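Long-range contacts in extracellular solute-binding protein (Conexibacter woesei, PDB 4P98), which probably binds a small solute at the outer face of the cell membrane, perhaps a nucleoside as in PnrA-like relatives, and delivers it to an ABC transporter: residues G129-F134 / G162-L167; S138-V142 / D288-L294; Y185-Q191 / D209-L214; G215-V219 / D235-V239; V223-V228 / V239-T243. One frame throughout, in Å; residues are numbered along the deposited sequence.

Contact 1: G129-F134 / G162-L167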
# COMPACT_ATOMS: atom_id res chain seq x y z
N GLY A 129 1.69 5.37 6.77
CA GLY A 129 2.70 5.85 7.70
C GLY A 129 2.22 5.74 9.14
O GLY A 129 2.94 5.22 10.00
N TYR A 130 1.00 6.20 9.39
CA TYR A 130 0.44 6.17 10.73
C TYR A 130 0.42 4.75 11.32
O TYR A 130 0.81 4.56 12.46
CB TYR A 130 -0.96 6.79 10.77
CG TYR A 130 -1.43 7.09 12.18
CD1 TYR A 130 -1.18 8.32 12.77
CD2 TYR A 130 -2.12 6.13 12.91
CE1 TYR A 130 -1.61 8.60 14.05
CE2 TYR A 130 -2.57 6.40 14.21
CZ TYR A 130 -2.31 7.63 14.76
OH TYR A 130 -2.72 7.91 16.05
N LEU A 131 -0.00 3.76 10.53
CA LEU A 131 -0.03 2.39 11.01
C LEU A 131 1.37 1.85 11.31
O LEU A 131 1.58 1.15 12.30
CB LEU A 131 -0.77 1.49 10.03
CG LEU A 131 -0.89 0.02 10.41
CD1 LEU A 131 -1.57 -0.14 11.77
CD2 LEU A 131 -1.62 -0.75 9.34
N ASP A 132 2.34 2.17 10.46
CA ASP A 132 3.73 1.77 10.72
C ASP A 132 4.24 2.33 12.04
O ASP A 132 4.83 1.60 12.85
CB ASP A 132 4.66 2.26 9.61
CG ASP A 132 4.40 1.59 8.31
OD1 ASP A 132 3.97 0.42 8.29
OD2 ASP A 132 4.66 2.26 7.28
N GLY A 133 4.03 3.62 12.24
CA GLY A 133 4.46 4.32 13.44
C GLY A 133 3.75 3.81 14.68
O GLY A 133 4.36 3.67 15.74
N PHE A 134 2.45 3.53 14.55
CA PHE A 134 1.68 2.97 15.65
C PHE A 134 2.18 1.58 16.05
O PHE A 134 2.27 1.28 17.23
CB PHE A 134 0.20 2.92 15.29
CG PHE A 134 -0.67 2.46 16.43
CD1 PHE A 134 -0.98 1.12 16.58
CD2 PHE A 134 -1.17 3.37 17.35
CE1 PHE A 134 -1.78 0.69 17.63
CE2 PHE A 134 -1.96 2.95 18.41
CZ PHE A 134 -2.27 1.61 18.54
N GLY A 162 3.07 10.90 9.02
CA GLY A 162 2.23 9.84 9.56
C GLY A 162 2.93 8.92 10.53
O GLY A 162 2.42 8.63 11.62
N ILE A 163 4.13 8.46 10.16
CA ILE A 163 4.91 7.57 11.03
C ILE A 163 5.15 8.22 12.37
O ILE A 163 4.95 7.59 13.42
CB ILE A 163 6.29 7.21 10.42
CG1 ILE A 163 6.10 6.36 9.17
CG2 ILE A 163 7.14 6.46 11.45
CD1 ILE A 163 7.40 6.07 8.44
N ARG A 164 5.59 9.48 12.33
CA ARG A 164 5.91 10.22 13.53
C ARG A 164 4.68 10.33 14.43
O ARG A 164 4.76 10.10 15.64
CB ARG A 164 6.43 11.60 13.16
CG ARG A 164 7.16 12.33 14.28
CD ARG A 164 7.56 13.74 13.86
NE ARG A 164 8.74 13.78 12.98
CZ ARG A 164 10.01 13.89 13.40
NH1 ARG A 164 10.30 13.97 14.70
NH2 ARG A 164 11.00 13.91 12.50
N ALA A 165 3.54 10.66 13.82
CA ALA A 165 2.28 10.79 14.56
C ALA A 165 1.80 9.48 15.17
O ALA A 165 1.38 9.45 16.33
CB ALA A 165 1.21 11.39 13.66
N GLY A 166 1.86 8.40 14.41
CA GLY A 166 1.51 7.08 14.91
C GLY A 166 2.38 6.64 16.07
O GLY A 166 1.89 6.07 17.06
N LEU A 167 3.68 6.91 15.94
CA LEU A 167 4.64 6.58 16.99
C LEU A 167 4.38 7.40 18.25
O LEU A 167 4.39 6.85 19.35
CB LEU A 167 6.07 6.81 16.51
CG LEU A 167 7.17 6.52 17.53
CD1 LEU A 167 7.14 5.06 17.96
CD2 LEU A 167 8.52 6.87 16.92

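Contact 2: S138-V142 / D288-L294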
# COMPACT_ATOMS: atom_id res chain seq x y z
N SER A 138 4.06 0.36 19.60
CA SER A 138 3.40 -0.70 20.37
C SER A 138 4.35 -1.82 20.80
O SER A 138 3.92 -2.74 21.49
CB SER A 138 2.27 -1.31 19.54
OG SER A 138 1.26 -0.35 19.28
N LEU A 139 5.62 -1.76 20.40
CA LEU A 139 6.55 -2.86 20.62
C LEU A 139 7.13 -2.81 22.03
O LEU A 139 6.98 -1.82 22.73
CB LEU A 139 7.69 -2.80 19.60
CG LEU A 139 7.28 -2.83 18.14
CD1 LEU A 139 8.53 -2.67 17.27
CD2 LEU A 139 6.54 -4.11 17.79
N ARG A 140 7.79 -3.89 22.44
CA ARG A 140 8.37 -3.98 23.78
C ARG A 140 9.85 -3.64 23.75
O ARG A 140 10.61 -4.30 23.04
CB ARG A 140 8.22 -5.38 24.35
CG ARG A 140 6.84 -5.72 24.88
CD ARG A 140 6.83 -7.05 25.64
NE ARG A 140 7.30 -8.16 24.80
CZ ARG A 140 6.80 -9.39 24.80
NH1 ARG A 140 5.78 -9.72 25.60
NH2 ARG A 140 7.31 -10.31 23.98
N GLY A 141 10.24 -2.61 24.50
CA GLY A 141 11.65 -2.26 24.66
C GLY A 141 12.26 -1.48 23.50
O GLY A 141 13.47 -1.42 23.37
N VAL A 142 11.43 -0.86 22.67
CA VAL A 142 11.93 -0.10 21.53
C VAL A 142 11.73 1.38 21.83
O VAL A 142 10.62 1.89 21.75
CB VAL A 142 11.21 -0.50 20.24
CG1 VAL A 142 11.67 0.37 19.07
CG2 VAL A 142 11.43 -1.97 19.94
N ASP A 288 12.08 -10.51 20.99
CA ASP A 288 10.96 -10.54 21.92
C ASP A 288 10.33 -9.14 22.01
O ASP A 288 9.81 -8.75 23.04
CB ASP A 288 11.43 -11.02 23.30
CG ASP A 288 12.27 -10.00 24.03
OD1 ASP A 288 12.83 -9.09 23.37
OD2 ASP A 288 12.36 -10.08 25.28
N VAL A 289 10.37 -8.40 20.91
CA VAL A 289 9.80 -7.04 20.90
C VAL A 289 8.32 -7.02 20.52
O VAL A 289 7.67 -6.01 20.73
CB VAL A 289 10.57 -6.10 19.94
CG1 VAL A 289 12.07 -6.16 20.20
CG2 VAL A 289 10.25 -6.42 18.49
N VAL A 290 7.79 -8.11 19.96
CA VAL A 290 6.40 -8.12 19.46
C VAL A 290 5.41 -8.59 20.52
O VAL A 290 5.43 -9.77 20.91
CB VAL A 290 6.23 -9.01 18.21
CG1 VAL A 290 4.81 -8.92 17.68
CG2 VAL A 290 7.22 -8.61 17.12
N PRO A 291 4.52 -7.70 21.00
CA PRO A 291 3.53 -8.16 21.98
C PRO A 291 2.55 -9.18 21.39
O PRO A 291 2.22 -9.10 20.20
CB PRO A 291 2.82 -6.88 22.41
CG PRO A 291 3.00 -5.95 21.26
CD PRO A 291 4.38 -6.25 20.73
N ASP A 292 2.10 -10.12 22.22
CA ASP A 292 1.18 -11.17 21.78
C ASP A 292 -0.12 -10.58 21.25
O ASP A 292 -0.79 -11.18 20.42
CB ASP A 292 0.85 -12.14 22.92
CG ASP A 292 2.05 -12.96 23.36
OD1 ASP A 292 2.85 -13.38 22.50
OD2 ASP A 292 2.19 -13.18 24.59
N ASP A 293 -0.47 -9.40 21.75
CA ASP A 293 -1.73 -8.75 21.38
C ASP A 293 -1.57 -7.64 20.33
O ASP A 293 -2.40 -6.73 20.25
CB ASP A 293 -2.41 -8.19 22.63
CG ASP A 293 -1.66 -7.01 23.22
OD1 ASP A 293 -0.50 -6.78 22.83
OD2 ASP A 293 -2.23 -6.29 24.07
N LEU A 294 -0.51 -7.68 19.52
CA LEU A 294 -0.28 -6.57 18.58
C LEU A 294 -1.46 -6.37 17.64
O LEU A 294 -1.91 -5.24 17.46
CB LEU A 294 1.01 -6.75 17.78
CG LEU A 294 1.32 -5.58 16.83
CD1 LEU A 294 1.42 -4.26 17.57
CD2 LEU A 294 2.60 -5.88 16.05

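Contact 3: Y185-Q191 / D209-L214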
# COMPACT_ATOMS: atom_id res chain seq x y z
N TYR A 185 13.95 3.46 -4.96
CA TYR A 185 14.49 2.11 -5.22
C TYR A 185 16.03 2.10 -5.35
O TYR A 185 16.57 1.31 -6.09
CB TYR A 185 13.84 1.54 -6.50
CG TYR A 185 13.86 0.03 -6.68
CD1 TYR A 185 13.60 -0.83 -5.62
CD2 TYR A 185 14.11 -0.54 -7.93
CE1 TYR A 185 13.61 -2.21 -5.79
CE2 TYR A 185 14.12 -1.92 -8.11
CZ TYR A 185 13.87 -2.75 -7.03
OH TYR A 185 13.87 -4.11 -7.17
N ASP A 186 16.72 2.99 -4.63
CA ASP A 186 18.19 2.96 -4.57
C ASP A 186 18.56 2.19 -3.32
O ASP A 186 18.74 2.76 -2.26
CB ASP A 186 18.81 4.35 -4.54
CG ASP A 186 20.32 4.32 -4.73
OD1 ASP A 186 21.01 3.40 -4.23
OD2 ASP A 186 20.83 5.24 -5.39
N LEU A 187 18.66 0.88 -3.47
CA LEU A 187 18.79 -0.00 -2.32
C LEU A 187 20.13 0.21 -1.61
O LEU A 187 20.22 0.06 -0.41
CB LEU A 187 18.60 -1.45 -2.75
CG LEU A 187 17.26 -1.78 -3.42
CD1 LEU A 187 17.20 -3.25 -3.76
CD2 LEU A 187 16.07 -1.42 -2.55
N GLN A 188 21.15 0.59 -2.37
CA GLN A 188 22.48 0.79 -1.81
C GLN A 188 22.52 2.02 -0.91
O GLN A 188 23.03 1.95 0.21
CB GLN A 188 23.51 0.84 -2.95
CG GLN A 188 23.56 -0.51 -3.67
CD GLN A 188 24.30 -0.51 -5.00
OE1 GLN A 188 24.64 0.53 -5.55
NE2 GLN A 188 24.53 -1.70 -5.53
N LYS A 189 21.92 3.12 -1.35
CA LYS A 189 21.81 4.31 -0.50
C LYS A 189 20.87 4.05 0.68
O LYS A 189 21.10 4.54 1.78
CB LYS A 189 21.32 5.52 -1.29
CG LYS A 189 22.37 6.14 -2.20
CD LYS A 189 21.84 7.40 -2.87
CE LYS A 189 22.79 7.90 -3.96
NZ LYS A 189 22.10 8.82 -4.92
N GLU A 190 19.82 3.27 0.44
CA GLU A 190 18.88 2.90 1.51
C GLU A 190 19.59 2.12 2.60
O GLU A 190 19.45 2.43 3.78
CB GLU A 190 17.75 2.06 0.96
CG GLU A 190 16.62 1.85 1.96
CD GLU A 190 15.62 0.87 1.42
OE1 GLU A 190 14.58 1.32 0.89
OE2 GLU A 190 15.90 -0.35 1.47
N GLN A 191 20.37 1.12 2.20
CA GLN A 191 21.20 0.38 3.15
C GLN A 191 22.14 1.29 3.98
O GLN A 191 22.17 1.17 5.21
CB GLN A 191 21.97 -0.74 2.46
CG GLN A 191 22.77 -1.59 3.45
CD GLN A 191 23.20 -2.92 2.90
OE1 GLN A 191 22.89 -3.29 1.77
NE2 GLN A 191 23.91 -3.68 3.72
N ASP A 209 10.19 3.29 1.47
CA ASP A 209 10.40 2.97 0.07
C ASP A 209 10.50 1.43 -0.03
O ASP A 209 9.76 0.73 0.65
CB ASP A 209 11.63 3.71 -0.48
CG ASP A 209 11.66 3.72 -2.00
OD1 ASP A 209 10.78 4.33 -2.61
OD2 ASP A 209 12.55 3.09 -2.59
N ASP A 210 11.41 0.89 -0.84
CA ASP A 210 11.43 -0.55 -1.07
C ASP A 210 11.71 -1.33 0.22
O ASP A 210 10.99 -2.27 0.56
CB ASP A 210 12.45 -0.91 -2.15
CG ASP A 210 12.49 -2.40 -2.42
OD1 ASP A 210 13.21 -3.10 -1.70
OD2 ASP A 210 11.79 -2.88 -3.33
N GLY A 211 12.76 -0.93 0.92
CA GLY A 211 13.13 -1.56 2.18
C GLY A 211 14.19 -2.67 2.12
O GLY A 211 14.75 -3.00 3.15
N ARG A 212 14.47 -3.26 0.96
CA ARG A 212 15.43 -4.38 0.90
C ARG A 212 16.84 -4.03 1.40
O ARG A 212 17.52 -4.87 1.99
CB ARG A 212 15.50 -4.99 -0.49
CG ARG A 212 14.46 -6.07 -0.68
CD ARG A 212 14.40 -6.53 -2.12
NE ARG A 212 13.51 -5.69 -2.89
CZ ARG A 212 12.97 -6.02 -4.06
NH1 ARG A 212 13.25 -7.17 -4.64
NH2 ARG A 212 12.13 -5.17 -4.65
N GLY A 213 17.26 -2.79 1.17
CA GLY A 213 18.57 -2.32 1.62
C GLY A 213 18.57 -2.09 3.11
O GLY A 213 19.47 -2.52 3.82
N LEU A 214 17.53 -1.43 3.59
CA LEU A 214 17.32 -1.25 5.02
C LEU A 214 17.30 -2.60 5.75
O LEU A 214 17.84 -2.75 6.84
CB LEU A 214 16.01 -0.48 5.23
CG LEU A 214 15.49 -0.29 6.65
CD1 LEU A 214 14.86 1.09 6.79
CD2 LEU A 214 14.52 -1.41 7.00
O HOH W 1 12.78 2.58 2.58
O HOH W 2 14.89 2.40 -1.59

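Contact 4: G215-V219 / D235-V239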
# COMPACT_ATOMS: atom_id res chain seq x y z
N GLY A 215 16.66 -3.58 5.11
CA GLY A 215 16.54 -4.93 5.64
C GLY A 215 17.89 -5.61 5.82
O GLY A 215 18.11 -6.29 6.83
N GLN A 216 18.79 -5.42 4.86
CA GLN A 216 20.16 -5.90 4.98
C GLN A 216 20.86 -5.30 6.19
O GLN A 216 21.53 -6.01 6.95
CB GLN A 216 20.97 -5.56 3.72
CG GLN A 216 20.55 -6.36 2.51
CD GLN A 216 21.07 -7.79 2.55
OE1 GLN A 216 22.14 -8.06 3.12
NE2 GLN A 216 20.32 -8.70 1.95
N ALA A 217 20.73 -3.99 6.35
CA ALA A 217 21.37 -3.30 7.47
C ALA A 217 20.82 -3.81 8.80
O ALA A 217 21.57 -3.97 9.78
CB ALA A 217 21.15 -1.80 7.35
N ALA A 218 19.52 -4.04 8.83
CA ALA A 218 18.85 -4.57 10.02
C ALA A 218 19.37 -5.96 10.40
O ALA A 218 19.62 -6.23 11.57
CB ALA A 218 17.34 -4.62 9.78
N VAL A 219 19.51 -6.83 9.41
CA VAL A 219 20.04 -8.17 9.65
C VAL A 219 21.46 -8.08 10.24
O VAL A 219 21.78 -8.80 11.19
CB VAL A 219 20.02 -9.04 8.37
CG1 VAL A 219 20.83 -10.33 8.56
CG2 VAL A 219 18.59 -9.37 7.97
N ASP A 235 16.11 -14.33 4.90
CA ASP A 235 16.78 -13.77 6.08
C ASP A 235 16.28 -12.39 6.43
O ASP A 235 16.26 -12.01 7.61
CB ASP A 235 18.31 -13.69 5.89
CG ASP A 235 19.00 -15.04 6.02
OD1 ASP A 235 18.31 -16.09 5.97
OD2 ASP A 235 20.24 -15.06 6.15
N ILE A 236 15.90 -11.62 5.40
CA ILE A 236 15.40 -10.26 5.61
C ILE A 236 13.94 -10.33 6.05
O ILE A 236 13.54 -9.67 7.01
CB ILE A 236 15.57 -9.37 4.34
CG1 ILE A 236 17.00 -8.82 4.20
CG2 ILE A 236 14.72 -8.12 4.45
CD1 ILE A 236 18.10 -9.85 4.18
N LYS A 237 13.14 -11.15 5.36
CA LYS A 237 11.74 -11.36 5.74
C LYS A 237 11.64 -11.80 7.19
O LYS A 237 10.72 -11.41 7.90
CB LYS A 237 11.04 -12.36 4.81
CG LYS A 237 10.73 -11.79 3.43
CD LYS A 237 9.65 -12.59 2.70
CE LYS A 237 10.19 -13.91 2.18
NZ LYS A 237 9.15 -14.67 1.42
N ALA A 238 12.60 -12.59 7.65
CA ALA A 238 12.59 -13.09 9.02
C ALA A 238 12.68 -11.99 10.08
O ALA A 238 12.29 -12.22 11.20
CB ALA A 238 13.71 -14.12 9.22
N VAL A 239 13.17 -10.80 9.73
CA VAL A 239 13.23 -9.72 10.72
C VAL A 239 12.15 -8.65 10.51
O VAL A 239 12.07 -7.70 11.27
CB VAL A 239 14.64 -9.08 10.78
CG1 VAL A 239 15.67 -10.16 11.09
CG2 VAL A 239 14.99 -8.35 9.48

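Contact 5: V223-V228 / V239-T243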
# COMPACT_ATOMS: atom_id res chain seq x y z
N VAL A 223 18.35 -6.05 14.38
CA VAL A 223 17.16 -5.25 14.78
C VAL A 223 15.98 -5.63 13.91
O VAL A 223 16.14 -6.11 12.80
CB VAL A 223 17.36 -3.73 14.73
CG1 VAL A 223 18.40 -3.28 15.74
CG2 VAL A 223 17.72 -3.25 13.33
N PRO A 224 14.75 -5.42 14.42
CA PRO A 224 13.60 -5.74 13.58
C PRO A 224 13.31 -4.62 12.58
O PRO A 224 13.77 -3.50 12.75
CB PRO A 224 12.45 -5.84 14.60
CG PRO A 224 12.86 -4.92 15.69
CD PRO A 224 14.36 -5.09 15.80
N THR A 225 12.52 -4.93 11.55
CA THR A 225 12.05 -3.92 10.62
C THR A 225 10.51 -3.89 10.53
O THR A 225 9.81 -4.84 10.93
CB THR A 225 12.64 -4.09 9.21
OG1 THR A 225 12.13 -5.27 8.58
CG2 THR A 225 14.16 -4.12 9.24
N ILE A 226 10.01 -2.77 10.01
CA ILE A 226 8.62 -2.61 9.58
C ILE A 226 8.64 -2.05 8.16
O ILE A 226 9.43 -1.16 7.86
CB ILE A 226 7.88 -1.63 10.50
CG1 ILE A 226 7.69 -2.25 11.89
CG2 ILE A 226 6.51 -1.25 9.93
CD1 ILE A 226 7.22 -1.26 12.94
N GLY A 227 7.80 -2.58 7.27
CA GLY A 227 7.56 -1.95 5.97
C GLY A 227 8.36 -2.46 4.79
O GLY A 227 8.19 -1.98 3.68
N VAL A 228 9.22 -3.46 5.03
CA VAL A 228 10.09 -3.98 3.99
C VAL A 228 9.30 -4.80 2.98
O VAL A 228 8.41 -5.55 3.34
CB VAL A 228 11.26 -4.80 4.58
CG1 VAL A 228 12.11 -5.39 3.47
CG2 VAL A 228 12.09 -3.92 5.49
N VAL A 239 13.17 -10.80 9.73
CA VAL A 239 13.23 -9.72 10.72
C VAL A 239 12.15 -8.65 10.51
O VAL A 239 12.07 -7.70 11.27
CB VAL A 239 14.64 -9.08 10.78
CG1 VAL A 239 15.67 -10.16 11.09
CG2 VAL A 239 14.99 -8.35 9.48
N ASN A 240 11.32 -8.80 9.49
CA ASN A 240 10.22 -7.85 9.25
C ASN A 240 8.97 -8.27 10.03
O ASN A 240 8.33 -9.26 9.70
CB ASN A 240 9.92 -7.74 7.76
CG ASN A 240 9.10 -6.51 7.43
OD1 ASN A 240 9.56 -5.37 7.57
ND2 ASN A 240 7.88 -6.73 6.95
N ILE A 241 8.65 -7.48 11.04
CA ILE A 241 7.51 -7.75 11.92
C ILE A 241 6.24 -7.74 11.10
O ILE A 241 5.49 -8.72 11.06
CB ILE A 241 7.43 -6.70 13.04
CG1 ILE A 241 8.64 -6.80 13.95
CG2 ILE A 241 6.17 -6.90 13.88
CD1 ILE A 241 8.87 -5.56 14.80
N THR A 242 6.05 -6.65 10.37
CA THR A 242 4.88 -6.49 9.55
C THR A 242 5.06 -5.32 8.60
O THR A 242 6.01 -4.55 8.73
CB THR A 242 3.64 -6.25 10.45
OG1 THR A 242 2.44 -6.31 9.66
CG2 THR A 242 3.74 -4.93 11.15
N THR A 243 4.12 -5.18 7.68
CA THR A 243 4.09 -4.09 6.72
C THR A 243 2.62 -3.65 6.53
O THR A 243 1.75 -4.49 6.40
CB THR A 243 4.68 -4.57 5.39
OG1 THR A 243 6.10 -4.75 5.54
CG2 THR A 243 4.39 -3.57 4.25
O HOH W 3 5.87 -6.65 3.25

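Contact 1: G129-F134 / G162-L167
G162 and Y130 meet backbone to backbone, where helix 154-170 lies across helix 125-137 with the axes of the two short segments only 6.3 Å apart. Y130 CA lies 3.3 Å from G162 O, a CA-H...O contact. A side chain at G162 would press on the backbone N of Y130. One residue on, I163 returns the contact: its CA lies 3.2 Å from the carbonyl O of G129, while CG1 rests beside that same oxygen. The O of I163 meets CA of G133, at a spot where any CB on G133 would collide with it. CB of A165 then reaches the ring of Y130 near CD1 and CE1. That ring is brought alongside the second helix by a first torsion that sets CG opposite the backbone N (chi1 -166°). G166 takes the ring on its own backbone, its CA 3.7 Å from the centroid of the Y130 ring and 16° off the normal, a CH-pi contact over one face. The same CA also points at the carbonyl O of Y130, and G166 O in turn accepts the CA-H of F134. L167 ends the series, with its CA 3.2 Å from the O of G133 and its CB and CD1 packed on that oxygen. No conventional hydrogen bond crosses the interface. G129/G133 and G162/G166 are paired GxxxG motifs, and with a signed crossing angle of -40° and reciprocal CA-H...O contacts they form the close glycine-lined packing known from helix pairs packed in parallel with a right-handed crossing.

Contact 2: S138-V142 / D288-L294
The guanidinium of R140 and the main-chain carbonyl of D288 meet edge-on, while L139, V142 and S138 pack on V289, P291 and L294 farther along. NE and NH2 of R140 present themselves side-on to D288 O, which lies close to the guanidinium plane and 3.1 Å from NE. Both nitrogens approach that carbonyl from the same face: NE is tilted moderately from its plane, whereas NH2 stands 54° above it. A bend at chi3 (-58°) turns the guanidinium so that its edge meets D288 O and one face has V290 O and P291 CA over it. R140 N donates to V289 O at 2.7 Å in a nearly straight bond (166°). L139 lays CB and CD2 against the same V289 oxygen, and CD2 comes near CD of P291. Two residues on, V142 CG2 lies 4.2 Å from V289 CB. The P291 ring abuts the S138 carbonyl, its CG 3.3 Å from S138 O, and L294 CD1 touches S138 CB, while the S138 hydroxyl is engaged by F134 O. The contact joins the loop after helix 125-137 to the segment that runs, through a type I beta turn at P291-L294, into helix 294-307.

Contact 3: Y185-Q191 / D209-L214
E190 reaches across to the first turn of helix 212-221 and spreads its carboxylate over several backbone N-H groups. E190 OE1 accepts from G211 N at 2.9 Å on its syn side. E190 OE2 takes the N-H of L214 on its anti side, with L214 N at 2.9 Å and the bond nearly straight (168°), and a weak, bent bond from G213 N beside it. OE1 has water too: one molecule donates to it and accepts from D209 N, and a second lies between it and D209 OD2. A trans first torsion (chi1 -170°) and an extended chain bring the carboxylate across at the full length of the side chain. Shortening this side chain to an alanine would probably leave the N-H groups of G211 and L214 without the carboxylate oxygens that accept from them. D209 OD2 is also the acceptor for Y185 N, at 2.8 Å. D210 is occupied within its own segment: OD1 closes an Asx turn with R212 N and takes R212 NE, while D210 OD2 forms a salt bridge with R212 NH2 at 2.7 Å. The Y185 ring borders this pair, its CE1 3.1 Å from D210 OD2 and its plane 53° from the carboxylate. At the other helix start, D186 OD1 caps K189 N. A buried glutamate thus holds the helix that follows strand 205-207, at a beta-alpha junction of the parallel alpha/beta fold.

Contact 4: G215-V219 / D235-V239
I236 packs on G215 and V219 where two helices of the parallel alpha/beta lobe, 212-221 and the short 234-237, lie next to each other. The side chain of I236 carries the contact. At CB its two branches part, and CG1 takes the place opposite the carbonyl carbon (chi1 -80°). CG2 turns toward the glycine and lies 3.9 Å from CA of G215, so near that a side chain at G215 would run into it. CG1 lies over the same peptide unit, 3.7 Å from the carbonyl C of G215 and close to its O. The bend at chi2 (56°) then sends CD1 out between two neighbours. On one flank CD1 is 3.4 Å from NE2 of Q216, whose chain bends at chi2 and crosses the isoleucine side chain at about a right angle. On the other flank CD1 is 3.9 Å from CG2 of V219. V239 adds its own CG2 to that valine methyl and comes within 4.4 Å of A218 CB. No hydrogen bond links the segments, and beyond them I236 also touches V228. V219 CG2 is met by I236 CD1 and V239 CG2, and also by D235 O, 3.5 Å from it.

Contact 5: V223-V228 / V239-T243
The carboxamide of N240 receives T225 OG1 in the plane of its C=O, on a lone pair of OD1, at 2.8 Å. From above that plane, 44° out of it, V228 N makes a second and longer bond to OD1 at 3.2 Å. At the amide's other corner ND2 donates, close to the plane, to T243 OG1 of its own segment, so three bonds fix its rotation. A chi1 of -164° swings the carboxamide across toward T225. With an alanine here, the T225 hydroxyl and V228 N would probably lose this acceptor, and T243 OG1 the amide as donor. The backbones run parallel: T225 N donates to V239 O at 2.8 Å, and I241 N to T225 O at 2.9 Å, a bridge pairing T225 with N240. Farther on, G227 N reaches T242 O at 3.0 Å, and a water spans V228 O and T243 OG1. P224 and I241 lie side by side, with CB of the proline 3.6 Å from CD1 of the isoleucine. Strands 225-226 and 240-242 belong to one beta-alpha-beta unit; 240-242, weakly bonded, is the edge strand, and 225-226 joins it to 205-207, with T225 facing helix 212-221 and I226 facing helix 125-137.

In the fold
All five contacts lie on or against the lobe built round the parallel sheet of strands 144-149, 175-180, 205-207, 225-226 and 240-242. Contact 5 is the strand pair at one edge of that sheet, and the other four touch it. Contact 4 is closest, its centre 8 Å away, and the two share V239. Contact 3, about 13 Å from contact 5 between centres, holds the start of helix 212-221, which contact 4 also uses, and packs L214 CD2 on T225 CG2 at 3.5 Å. The helix pair of contact 1 meets contact 5 through D132 OD1 and I226 CG2, 3.5 Å apart. Contact 2 covers I241 with V290, L139 and V289. Contacts 3, 4 and 5 lie within the loop that contact 2 closes.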